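Side-chain contacts in ketosynthase (Streptomyces sp. MSC090213JE08, PDB 6KXD), which pairs with a second ketosynthase chain in the ishigamide ketosynthase/chain length factor and probably takes part in building acyl chains on an acyl carrier protein: residues B[74-79]-B[87-92]; B[64-69]-B[206-211]; B[116-121]-B[155-160]; B[124-129]-B[146-151]. One frame throughout, in Å; residues are numbered along the deposited sequence.

From the N terminus, strand 63-65 opens contact 2, which is closed only at 206-211 and ties that strand to the loop before helix 210-219. Within this widest span, helix 72-76 packs on helix 86-99 and closes contact 1. Strand 114-119 then opens contact 3 and helix 125-137 opens contact 4; contact 4 closes first, joining helix 125-137 to helix 149-152, and contact 3 follows, joining strand 114-119 to helix 156-165. Contact 4 thus sits within contact 3, contacts 1 and 3 lie in series within contact 2, and none cross. Thr88 and His156 link contacts 1 and 3, while Glu207 of contact 2 bonds Leu87 and Ser124.

Contact 1 (B[74-79]-B[87-92]); sequences EQLGPR and LTALAL
At the end of the short helix 72-76, Leu76 packs on Ala89 and Leu92 of helix 86-99. These two residues are three positions apart in the longer helix, so they present neighbouring apolar surfaces to a single leucine. CD1 of Leu76 does most of the touching: it stands 3.9 Å from Ala89 CA, 4.0 Å from Ala89 CB and 4.0 Å from Leu92 CD1. With CG anti to the carbonyl carbon (chi1 -68°), the fork of Leu76 points at helix 86-99, and both CD1 and CD2 come to 4.1 Å from Leu92 CB. The fork therefore sits across Leu92, and the two side chains cross at about a right angle. Gly77, with positive phi, is the first residue to leave the helical conformation, and the chain departs there. Val93, next along the longer helix, meets both Gln75 and Leu76. Met84 touches Leu76, Ala89 and Leu92, and Arg164 of helix 156-165 also packs on Leu76. The whole is a simple apolar contact of a helix-loop-helix connection, its first helix ended by a glycine.

Contact 2 (B[64-69]-B[206-211]); sequences VCTVPG and EEFSAA
Phe208 reaches from the loop after strand 199-206 to Val64 and Thr66, and meets them in turn along its length. Its CB lies 4.1 Å from the methyl CG2 of Thr66, and its CG is as near to the same methyl, which comes obliquely to the ring. Farther out, CE1 is 3.6 Å from CG1 of Val64. At the tip, CZ comes to 3.4 Å from that Val64 CG1, a close approach; the methyl sits nearest CZ, slightly beyond the rim and on one side of the ring plane. Val64 CB lies over the same face, offset toward the rim. With CG anti to the backbone N (chi1 -174°), the ring is extended toward strand 63-65. Cutting the ring back to an alanine is likely to open a gap beneath Val64 CG1 and beside Thr66 CG2. Leu229 and Ala213 also pack on the Phe208 side chain. Glu231 joins the two backbones, one carboxylate oxygen taking the N-H of Phe208 and the other that of Val67. Strand 63-65 runs parallel to strand 229-240, and the buried ring packs between strand 63-65 and the loop leading into helix 210-219, within the ketoacyl-synthase N-terminal region.

Contact 3 (B[116-121]-B[155-160]); sequences VVLGIT and NHAAGA
Leu118 and Ala158 are the closest backbone pair, their CA atoms 5.9 Å apart, where strand 116-119 and helix 156-160 pass each other. The axes of these segments come within 8.2 Å and run nearly antiparallel, at 152°. The two alanines that face the strand, Ala157 and Ala158, each offer only a methyl, which is consistent with so close an approach. Leu118 meets both. Its CD2 presses on Ala157 CB at 3.5 Å, the tightest touch of the contact, while its CB lies 4.2 Å from Ala158 CB. CG of Leu118 is anti to the backbone N (chi1 -169°), and from there the branch CD2 extends to Ala157 while the base of the side chain stays over Ala158. Two residues earlier, on the same face of the strand, Val116 sets CG1 4.1 Å from Ala158 CB, so the Ala158 methyl is held between valine and leucine. Val117, between them, points to the other face and packs on helix 180-193. Asn155, before the helix, reaches the partner chain, bonding weakly to Phe395 and Asn398 of that subunit. Strand 114-119 pairs in parallel with strand 171-174, which follows helix 156-165; a strand, an antiparallel covering helix and a parallel strand form the beta-alpha-beta arrangement of the thiolase fold, here with helices on both faces of the sheet.

Contact 4 (B[124-129]-B[146-151]); sequences SLENVT and AGRIPF
Asn127 makes the one direct hydrogen bond between the segments: its ND2 donates to the carbonyl O of Arg148 at 2.8 Å, nearly straight at 160°. CG is anti to the backbone N (chi1 179°), which extends the amide from helix 125-137 to that carbonyl. The acceptor lies in the amide plane, but the nitrogen comes from above the carbonyl plane, 37° out of it. A water adds a second link, accepting from Asn127 ND2 at 3.0 Å and from Arg148 NE at 2.6 Å, the latter in the guanidinium plane. Asn127 N makes a capping bond to Ser124 OG at 2.9 Å, at the start of helix 125-137. Among the charged groups, Arg148 NH2 forms a salt bridge with Asp130, whereas Glu126 OE2 stays 4.6 Å from that NH2. In van der Waals contact, Arg148 NH2 approaches Asn127 CA obliquely, at 3.7 Å. A leucine in place of Asn127 would probably leave the Arg148 carbonyl without this donor and the water with one partner fewer. The single amide nitrogen thus donates to Arg148 directly and through water, which probably helps to hold the arginine at its carbonyl and its NE, while NH2 pairs with Asp130.

Contact 1 (B[74-79]-B[87-92])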
loop_
_atom_site.group_PDB
_atom_site.type_symbol
_atom_site.label_atom_id
_atom_site.label_comp_id
_atom_site.label_asym_id
_atom_site.label_seq_id
_atom_site.Cartn_x
_atom_site.Cartn_y
_atom_site.Cartn_z
ATOM N N GLU B 74 -18.231 2.688 22.201
ATOM C CA GLU B 74 -19.156 3.782 22.326
ATOM C C GLU B 74 -19.485 4.345 20.944
ATOM O O GLU B 74 -20.633 4.651 20.650
ATOM C CB GLU B 74 -18.566 4.877 23.213
ATOM C CG GLU B 74 -19.521 6.012 23.482
ATOM C CD GLU B 74 -18.995 7.055 24.451
ATOM O OE1 GLU B 74 -19.769 7.962 24.797
ATOM O OE2 GLU B 74 -17.816 6.958 24.848
ATOM N N GLN B 75 -18.456 4.507 20.108
ATOM C CA GLN B 75 -18.629 5.022 18.772
ATOM C C GLN B 75 -19.229 3.984 17.821
ATOM O O GLN B 75 -20.050 4.370 16.996
ATOM C CB GLN B 75 -17.279 5.539 18.255
ATOM C CG GLN B 75 -16.833 6.775 19.030
ATOM C CD GLN B 75 -17.781 7.930 18.798
ATOM O OE1 GLN B 75 -18.196 8.197 17.672
ATOM N NE2 GLN B 75 -18.149 8.616 19.866
ATOM N N LEU B 76 -18.804 2.716 17.897
ATOM C CA LEU B 76 -19.092 1.788 16.826
ATOM C C LEU B 76 -20.017 0.665 17.285
ATOM O O LEU B 76 -20.391 -0.141 16.478
ATOM C CB LEU B 76 -17.782 1.210 16.305
ATOM C CG LEU B 76 -16.931 2.247 15.585
ATOM C CD1 LEU B 76 -15.581 1.635 15.232
ATOM C CD2 LEU B 76 -17.658 2.707 14.334
ATOM N N GLY B 77 -20.380 0.677 18.555
ATOM C CA GLY B 77 -21.274 -0.318 19.070
ATOM C C GLY B 77 -20.552 -1.606 19.416
ATOM O O GLY B 77 -19.325 -1.728 19.384
ATOM N N PRO B 78 -21.311 -2.627 19.835
ATOM C CA PRO B 78 -20.711 -3.806 20.430
ATOM C C PRO B 78 -20.240 -4.858 19.422
ATOM O O PRO B 78 -19.537 -5.753 19.829
ATOM C CB PRO B 78 -21.868 -4.365 21.272
ATOM C CG PRO B 78 -23.086 -3.977 20.487
ATOM C CD PRO B 78 -22.775 -2.624 19.893
ATOM N N ARG B 79 -20.647 -4.757 18.148
ATOM C CA ARG B 79 -20.428 -5.831 17.216
ATOM C C ARG B 79 -19.036 -5.719 16.571
ATOM O O ARG B 79 -18.739 -4.752 15.888
ATOM C CB ARG B 79 -21.567 -5.800 16.198
ATOM C CG ARG B 79 -21.555 -6.935 15.200
ATOM C CD ARG B 79 -22.626 -6.752 14.142
ATOM N NE ARG B 79 -23.937 -6.810 14.742
ATOM C CZ ARG B 79 -24.611 -7.936 14.990
ATOM N NH1 ARG B 79 -24.112 -9.109 14.646
ATOM N NH2 ARG B 79 -25.783 -7.856 15.600
ATOM N N LEU B 87 -6.744 2.097 14.882
ATOM C CA LEU B 87 -6.542 2.659 13.565
ATOM C C LEU B 87 -7.810 2.434 12.747
ATOM O O LEU B 87 -8.431 3.387 12.229
ATOM C CB LEU B 87 -5.332 2.019 12.893
ATOM C CG LEU B 87 -5.139 2.418 11.432
ATOM C CD1 LEU B 87 -4.867 3.918 11.338
ATOM C CD2 LEU B 87 -4.021 1.619 10.810
ATOM N N THR B 88 -8.258 1.181 12.746
ATOM C CA THR B 88 -9.459 0.840 12.041
ATOM C C THR B 88 -10.617 1.645 12.597
ATOM O O THR B 88 -11.453 2.156 11.804
ATOM C CB THR B 88 -9.776 -0.650 12.086
ATOM O OG1 THR B 88 -8.819 -1.379 11.321
ATOM C CG2 THR B 88 -11.167 -0.943 11.550
ATOM N N ALA B 89 -10.707 1.724 13.911
ATOM C CA ALA B 89 -11.831 2.426 14.535
ATOM C C ALA B 89 -11.855 3.880 14.086
ATOM O O ALA B 89 -12.906 4.421 13.753
ATOM C CB ALA B 89 -11.743 2.335 16.031
ATOM N N LEU B 90 -10.682 4.509 14.064
ATOM C CA LEU B 90 -10.655 5.903 13.662
ATOM C C LEU B 90 -11.134 6.082 12.227
ATOM O O LEU B 90 -11.836 7.071 11.911
ATOM C CB LEU B 90 -9.228 6.408 13.769
ATOM C CG LEU B 90 -8.734 6.573 15.197
ATOM C CD1 LEU B 90 -7.232 6.711 15.135
ATOM C CD2 LEU B 90 -9.385 7.738 15.888
ATOM N N ALA B 91 -10.674 5.196 11.339
ATOM C CA ALA B 91 -11.043 5.211 9.943
ATOM C C ALA B 91 -12.550 5.034 9.830
ATOM O O ALA B 91 -13.207 5.713 9.010
ATOM C CB ALA B 91 -10.349 4.138 9.163
ATOM N N LEU B 92 -13.093 4.114 10.641
ATOM C CA LEU B 92 -14.551 3.800 10.491
ATOM C C LEU B 92 -15.380 4.999 10.931
ATOM O O LEU B 92 -16.346 5.330 10.241
ATOM C CB LEU B 92 -14.953 2.560 11.280
ATOM C CG LEU B 92 -14.351 1.254 10.771
ATOM C CD1 LEU B 92 -14.847 0.057 11.576
ATOM C CD2 LEU B 92 -14.614 1.046 9.307
#

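Contact 2 (B[64-69]-B[206-211])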
loop_
_atom_site.group_PDB
_atom_site.type_symbol
_atom_site.label_atom_id
_atom_site.label_comp_id
_atom_site.label_asym_id
_atom_site.label_seq_id
_atom_site.Cartn_x
_atom_site.Cartn_y
_atom_site.Cartn_z
ATOM N N VAL B 64 0.458 13.927 24.953
ATOM C CA VAL B 64 -0.052 13.291 23.733
ATOM C C VAL B 64 -1.239 14.093 23.195
ATOM O O VAL B 64 -2.017 14.718 23.930
ATOM C CB VAL B 64 -0.437 11.813 23.946
ATOM C CG1 VAL B 64 0.744 10.949 24.364
ATOM C CG2 VAL B 64 -1.592 11.642 24.912
ATOM N N CYS B 65 -1.414 14.007 21.873
ATOM C CA CYS B 65 -2.531 14.585 21.221
ATOM C C CYS B 65 -3.434 13.455 20.730
ATOM O O CYS B 65 -3.447 13.108 19.538
ATOM C CB CYS B 65 -2.112 15.502 20.081
ATOM S SG CYS B 65 -0.998 16.826 20.615
ATOM N N THR B 66 -4.162 12.870 21.678
ATOM C CA THR B 66 -5.103 11.824 21.376
ATOM C C THR B 66 -6.432 12.479 20.991
ATOM O O THR B 66 -6.703 13.665 21.284
ATOM C CB THR B 66 -5.296 10.872 22.572
ATOM O OG1 THR B 66 -5.373 11.715 23.713
ATOM C CG2 THR B 66 -4.190 9.854 22.752
ATOM N N VAL B 67 -7.279 11.672 20.361
ATOM C CA VAL B 67 -8.643 12.055 20.095
ATOM C C VAL B 67 -9.380 12.065 21.435
ATOM O O VAL B 67 -9.493 11.032 22.044
ATOM C CB VAL B 67 -9.338 11.096 19.114
ATOM C CG1 VAL B 67 -10.726 11.565 18.802
ATOM C CG2 VAL B 67 -8.570 10.954 17.819
ATOM N N PRO B 68 -9.894 13.210 21.906
ATOM C CA PRO B 68 -10.578 13.264 23.198
ATOM C C PRO B 68 -11.943 12.564 23.083
ATOM O O PRO B 68 -12.635 12.709 22.057
ATOM C CB PRO B 68 -10.755 14.758 23.419
ATOM C CG PRO B 68 -10.964 15.285 22.014
ATOM C CD PRO B 68 -9.957 14.493 21.186
ATOM N N GLY B 69 -12.292 11.797 24.111
ATOM C CA GLY B 69 -13.621 11.205 24.220
ATOM C C GLY B 69 -13.820 10.085 23.212
ATOM O O GLY B 69 -14.929 9.858 22.749
ATOM N N GLU B 206 -3.719 7.546 11.463
ATOM C CA GLU B 206 -2.678 7.081 12.337
ATOM C C GLU B 206 -3.253 6.936 13.732
ATOM O O GLU B 206 -3.905 7.827 14.215
ATOM C CB GLU B 206 -1.575 8.135 12.380
ATOM C CG GLU B 206 -0.298 7.701 13.090
ATOM C CD GLU B 206 0.662 6.835 12.284
ATOM O OE1 GLU B 206 0.876 7.111 11.080
ATOM O OE2 GLU B 206 1.144 5.825 12.844
ATOM N N GLU B 207 -3.067 5.777 14.346
ATOM C CA GLU B 207 -3.518 5.608 15.696
ATOM C C GLU B 207 -2.382 6.008 16.645
ATOM O O GLU B 207 -1.212 5.887 16.328
ATOM C CB GLU B 207 -3.935 4.167 15.975
ATOM C CG GLU B 207 -2.742 3.231 16.049
ATOM C CD GLU B 207 -3.038 1.763 16.291
ATOM O OE1 GLU B 207 -4.244 1.373 16.269
ATOM O OE2 GLU B 207 -2.069 1.011 16.415
ATOM N N PHE B 208 -2.767 6.492 17.814
ATOM C CA PHE B 208 -1.831 6.606 18.909
ATOM C C PHE B 208 -1.733 5.229 19.601
ATOM O O PHE B 208 -2.725 4.553 19.817
ATOM C CB PHE B 208 -2.219 7.705 19.899
ATOM C CG PHE B 208 -1.126 7.858 20.925
ATOM C CD1 PHE B 208 -0.025 8.656 20.668
ATOM C CD2 PHE B 208 -1.116 7.068 22.062
ATOM C CE1 PHE B 208 1.023 8.719 21.576
ATOM C CE2 PHE B 208 -0.055 7.117 22.956
ATOM C CZ PHE B 208 0.995 7.961 22.719
ATOM N N SER B 209 -0.509 4.769 19.848
ATOM C CA SER B 209 -0.271 3.520 20.562
ATOM C C SER B 209 1.056 3.654 21.280
ATOM O O SER B 209 1.932 4.374 20.812
ATOM C CB SER B 209 -0.235 2.288 19.693
ATOM O OG SER B 209 0.895 2.266 18.829
ATOM N N ALA B 210 1.165 2.989 22.433
ATOM C CA ALA B 210 2.455 2.946 23.149
ATOM C C ALA B 210 3.544 2.398 22.212
ATOM O O ALA B 210 4.694 2.883 22.198
ATOM C CB ALA B 210 2.327 2.113 24.419
ATOM N N ALA B 211 3.200 1.453 21.339
ATOM C CA ALA B 211 4.205 0.905 20.454
ATOM C C ALA B 211 4.760 1.983 19.512
ATOM O O ALA B 211 6.010 2.230 19.411
ATOM C CB ALA B 211 3.664 -0.286 19.723
#

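Contact 3 (B[116-121]-B[155-160])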
loop_
_atom_site.group_PDB
_atom_site.type_symbol
_atom_site.label_atom_id
_atom_site.label_comp_id
_atom_site.label_asym_id
_atom_site.label_seq_id
_atom_site.Cartn_x
_atom_site.Cartn_y
_atom_site.Cartn_z
ATOM N N VAL B 116 -11.955 3.304 -2.452
ATOM C CA VAL B 116 -11.460 3.649 -1.156
ATOM C C VAL B 116 -9.947 3.574 -1.231
ATOM O O VAL B 116 -9.455 2.532 -1.684
ATOM C CB VAL B 116 -11.929 2.666 -0.060
ATOM C CG1 VAL B 116 -11.237 2.967 1.266
ATOM C CG2 VAL B 116 -13.442 2.700 0.101
ATOM N N VAL B 117 -9.257 4.653 -0.829
ATOM C CA VAL B 117 -7.799 4.536 -0.649
ATOM C C VAL B 117 -7.400 5.259 0.638
ATOM O O VAL B 117 -7.723 6.432 0.826
ATOM C CB VAL B 117 -7.001 5.020 -1.868
ATOM C CG1 VAL B 117 -7.308 6.446 -2.274
ATOM C CG2 VAL B 117 -5.506 4.828 -1.627
ATOM N N LEU B 118 -6.706 4.527 1.544
ATOM C CA LEU B 118 -6.288 5.018 2.802
ATOM C C LEU B 118 -4.760 4.983 2.890
ATOM O O LEU B 118 -4.175 3.977 2.563
ATOM C CB LEU B 118 -6.874 4.162 3.910
ATOM C CG LEU B 118 -6.717 4.715 5.323
ATOM C CD1 LEU B 118 -7.515 6.001 5.545
ATOM C CD2 LEU B 118 -7.139 3.674 6.359
ATOM N N GLY B 119 -4.160 6.096 3.294
ATOM C CA GLY B 119 -2.716 6.124 3.602
ATOM C C GLY B 119 -2.441 5.821 5.079
ATOM O O GLY B 119 -3.166 6.220 6.022
ATOM N N ILE B 120 -1.334 5.111 5.304
ATOM C CA ILE B 120 -0.918 4.688 6.633
ATOM C C ILE B 120 0.597 4.868 6.703
ATOM O O ILE B 120 1.202 5.179 5.694
ATOM C CB ILE B 120 -1.279 3.219 6.899
ATOM C CG1 ILE B 120 -0.622 2.282 5.884
ATOM C CG2 ILE B 120 -2.789 3.059 6.948
ATOM C CD1 ILE B 120 -0.736 0.780 6.194
ATOM N N THR B 121 1.138 4.662 7.905
ATOM C CA THR B 121 2.585 4.569 8.139
ATOM C C THR B 121 2.947 3.085 8.143
ATOM O O THR B 121 3.646 2.548 7.261
ATOM C CB THR B 121 2.982 5.279 9.431
ATOM O OG1 THR B 121 2.612 6.651 9.411
ATOM C CG2 THR B 121 4.468 5.202 9.689
ATOM N N ASN B 155 -4.112 -3.403 5.416
ATOM C CA ASN B 155 -5.204 -2.954 4.626
ATOM C C ASN B 155 -6.515 -3.109 5.387
ATOM O O ASN B 155 -7.569 -2.897 4.816
ATOM C CB ASN B 155 -5.244 -3.642 3.270
ATOM C CG ASN B 155 -5.439 -5.140 3.340
ATOM O OD1 ASN B 155 -5.351 -5.721 4.442
ATOM N ND2 ASN B 155 -5.632 -5.744 2.184
ATOM N N HIS B 156 -6.468 -3.477 6.664
ATOM C CA HIS B 156 -7.692 -3.783 7.360
ATOM C C HIS B 156 -8.612 -2.559 7.486
ATOM O O HIS B 156 -9.818 -2.724 7.317
ATOM C CB HIS B 156 -7.469 -4.327 8.752
ATOM C CG HIS B 156 -8.766 -4.716 9.361
ATOM N ND1 HIS B 156 -9.453 -3.894 10.234
ATOM C CD2 HIS B 156 -9.546 -5.806 9.155
ATOM C CE1 HIS B 156 -10.594 -4.511 10.578
ATOM N NE2 HIS B 156 -10.657 -5.659 9.962
ATOM N N ALA B 157 -8.078 -1.380 7.820
ATOM C CA ALA B 157 -8.954 -0.194 7.961
ATOM C C ALA B 157 -9.713 0.083 6.651
ATOM O O ALA B 157 -10.956 0.314 6.667
ATOM C CB ALA B 157 -8.182 1.020 8.452
ATOM N N ALA B 158 -9.036 0.013 5.490
ATOM C CA ALA B 158 -9.649 0.322 4.235
ATOM C C ALA B 158 -10.740 -0.724 3.936
ATOM O O ALA B 158 -11.824 -0.381 3.503
ATOM C CB ALA B 158 -8.597 0.426 3.155
ATOM N N GLY B 159 -10.402 -1.989 4.171
ATOM C CA GLY B 159 -11.285 -3.133 3.986
ATOM C C GLY B 159 -12.494 -3.061 4.897
ATOM O O GLY B 159 -13.628 -3.344 4.456
ATOM N N ALA B 160 -12.259 -2.711 6.166
ATOM C CA ALA B 160 -13.338 -2.544 7.151
ATOM C C ALA B 160 -14.308 -1.449 6.697
ATOM O O ALA B 160 -15.542 -1.571 6.887
ATOM C CB ALA B 160 -12.831 -2.233 8.525
#

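Contact 4 (B[124-129]-B[146-151])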
loop_
_atom_site.group_PDB
_atom_site.type_symbol
_atom_site.label_atom_id
_atom_site.label_comp_id
_atom_site.label_asym_id
_atom_site.label_seq_id
_atom_site.Cartn_x
_atom_site.Cartn_y
_atom_site.Cartn_z
ATOM N N SER B 124 -1.565 -0.769 12.425
ATOM C CA SER B 124 -1.682 -0.765 13.857
ATOM C C SER B 124 -0.415 -1.410 14.408
ATOM O O SER B 124 -0.273 -2.630 14.407
ATOM C CB SER B 124 -2.871 -1.517 14.371
ATOM O OG SER B 124 -2.840 -1.500 15.790
ATOM N N LEU B 125 0.539 -0.586 14.812
ATOM C CA LEU B 125 1.694 -1.166 15.486
ATOM C C LEU B 125 1.277 -1.728 16.847
ATOM O O LEU B 125 1.955 -2.590 17.353
ATOM C CB LEU B 125 2.773 -0.114 15.656
ATOM C CG LEU B 125 3.407 0.275 14.340
ATOM C CD1 LEU B 125 4.102 1.645 14.449
ATOM C CD2 LEU B 125 4.337 -0.824 13.869
ATOM N N GLU B 126 0.182 -1.236 17.421
ATOM C CA GLU B 126 -0.323 -1.819 18.658
ATOM C C GLU B 126 -0.708 -3.290 18.415
ATOM O O GLU B 126 -0.366 -4.180 19.219
ATOM C CB GLU B 126 -1.515 -1.058 19.207
ATOM C CG GLU B 126 -2.076 -1.679 20.487
ATOM C CD GLU B 126 -3.188 -0.879 21.125
ATOM O OE1 GLU B 126 -3.836 -0.091 20.421
ATOM O OE2 GLU B 126 -3.407 -1.056 22.326
ATOM N N ASN B 127 -1.395 -3.565 17.303
ATOM C CA ASN B 127 -1.845 -4.900 17.012
ATOM C C ASN B 127 -0.633 -5.836 16.836
ATOM O O ASN B 127 -0.565 -6.934 17.453
ATOM C CB ASN B 127 -2.771 -4.914 15.794
ATOM C CG ASN B 127 -3.247 -6.290 15.441
ATOM O OD1 ASN B 127 -2.460 -7.087 14.977
ATOM N ND2 ASN B 127 -4.529 -6.555 15.637
ATOM N N VAL B 128 0.330 -5.412 16.013
ATOM C CA VAL B 128 1.367 -6.279 15.575
ATOM C C VAL B 128 2.320 -6.539 16.754
ATOM O O VAL B 128 2.816 -7.651 16.873
ATOM C CB VAL B 128 2.105 -5.733 14.351
ATOM C CG1 VAL B 128 2.878 -4.478 14.683
ATOM C CG2 VAL B 128 3.030 -6.785 13.760
ATOM N N THR B 129 2.559 -5.525 17.564
ATOM C CA THR B 129 3.470 -5.631 18.701
ATOM C C THR B 129 2.817 -6.430 19.829
ATOM O O THR B 129 3.474 -7.161 20.518
ATOM C CB THR B 129 3.956 -4.292 19.263
ATOM O OG1 THR B 129 2.907 -3.454 19.742
ATOM C CG2 THR B 129 4.818 -3.559 18.257
ATOM N N ALA B 146 -6.227 -14.650 18.877
ATOM C CA ALA B 146 -6.592 -14.991 17.511
ATOM C C ALA B 146 -7.660 -14.026 16.974
ATOM O O ALA B 146 -7.729 -13.833 15.775
ATOM C CB ALA B 146 -7.045 -16.423 17.420
ATOM N N GLY B 147 -8.460 -13.453 17.873
ATOM C CA GLY B 147 -9.516 -12.506 17.520
ATOM C C GLY B 147 -8.919 -11.193 17.028
ATOM O O GLY B 147 -9.556 -10.468 16.317
ATOM N N ARG B 148 -7.666 -10.912 17.411
ATOM C CA ARG B 148 -6.977 -9.647 16.990
ATOM C C ARG B 148 -6.413 -9.791 15.577
ATOM O O ARG B 148 -6.126 -8.767 14.939
ATOM C CB ARG B 148 -5.858 -9.239 17.954
ATOM C CG ARG B 148 -6.289 -8.837 19.358
ATOM C CD ARG B 148 -6.736 -7.413 19.584
ATOM N NE ARG B 148 -5.694 -6.409 19.410
ATOM C CZ ARG B 148 -4.743 -6.117 20.298
ATOM N NH1 ARG B 148 -4.581 -6.866 21.372
ATOM N NH2 ARG B 148 -3.946 -5.079 20.100
ATOM N N ILE B 149 -6.276 -11.019 15.062
ATOM C CA ILE B 149 -5.538 -11.265 13.828
ATOM C C ILE B 149 -6.163 -10.552 12.624
ATOM O O ILE B 149 -5.467 -9.923 11.840
ATOM C CB ILE B 149 -5.386 -12.789 13.603
ATOM C CG1 ILE B 149 -4.377 -13.387 14.593
ATOM C CG2 ILE B 149 -5.014 -13.099 12.169
ATOM C CD1 ILE B 149 -4.117 -14.866 14.386
ATOM N N PRO B 150 -7.490 -10.608 12.399
ATOM C CA PRO B 150 -8.068 -9.926 11.235
ATOM C C PRO B 150 -7.613 -8.446 11.184
ATOM O O PRO B 150 -7.094 -7.903 10.134
ATOM C CB PRO B 150 -9.578 -10.134 11.443
ATOM C CG PRO B 150 -9.692 -11.366 12.324
ATOM C CD PRO B 150 -8.466 -11.337 13.217
ATOM N N PHE B 151 -7.597 -7.824 12.358
ATOM C CA PHE B 151 -7.368 -6.411 12.490
ATOM C C PHE B 151 -5.926 -6.029 12.136
ATOM O O PHE B 151 -5.669 -4.880 11.876
ATOM C CB PHE B 151 -7.746 -5.958 13.901
ATOM C CG PHE B 151 -9.206 -6.161 14.190
ATOM C CD1 PHE B 151 -10.156 -5.298 13.662
ATOM C CD2 PHE B 151 -9.639 -7.214 14.982
ATOM C CE1 PHE B 151 -11.506 -5.489 13.916
ATOM C CE2 PHE B 151 -10.990 -7.393 15.244
ATOM C CZ PHE B 151 -11.926 -6.534 14.709
HETATM O O HOH W 1 -6.526 -5.082 17.355
#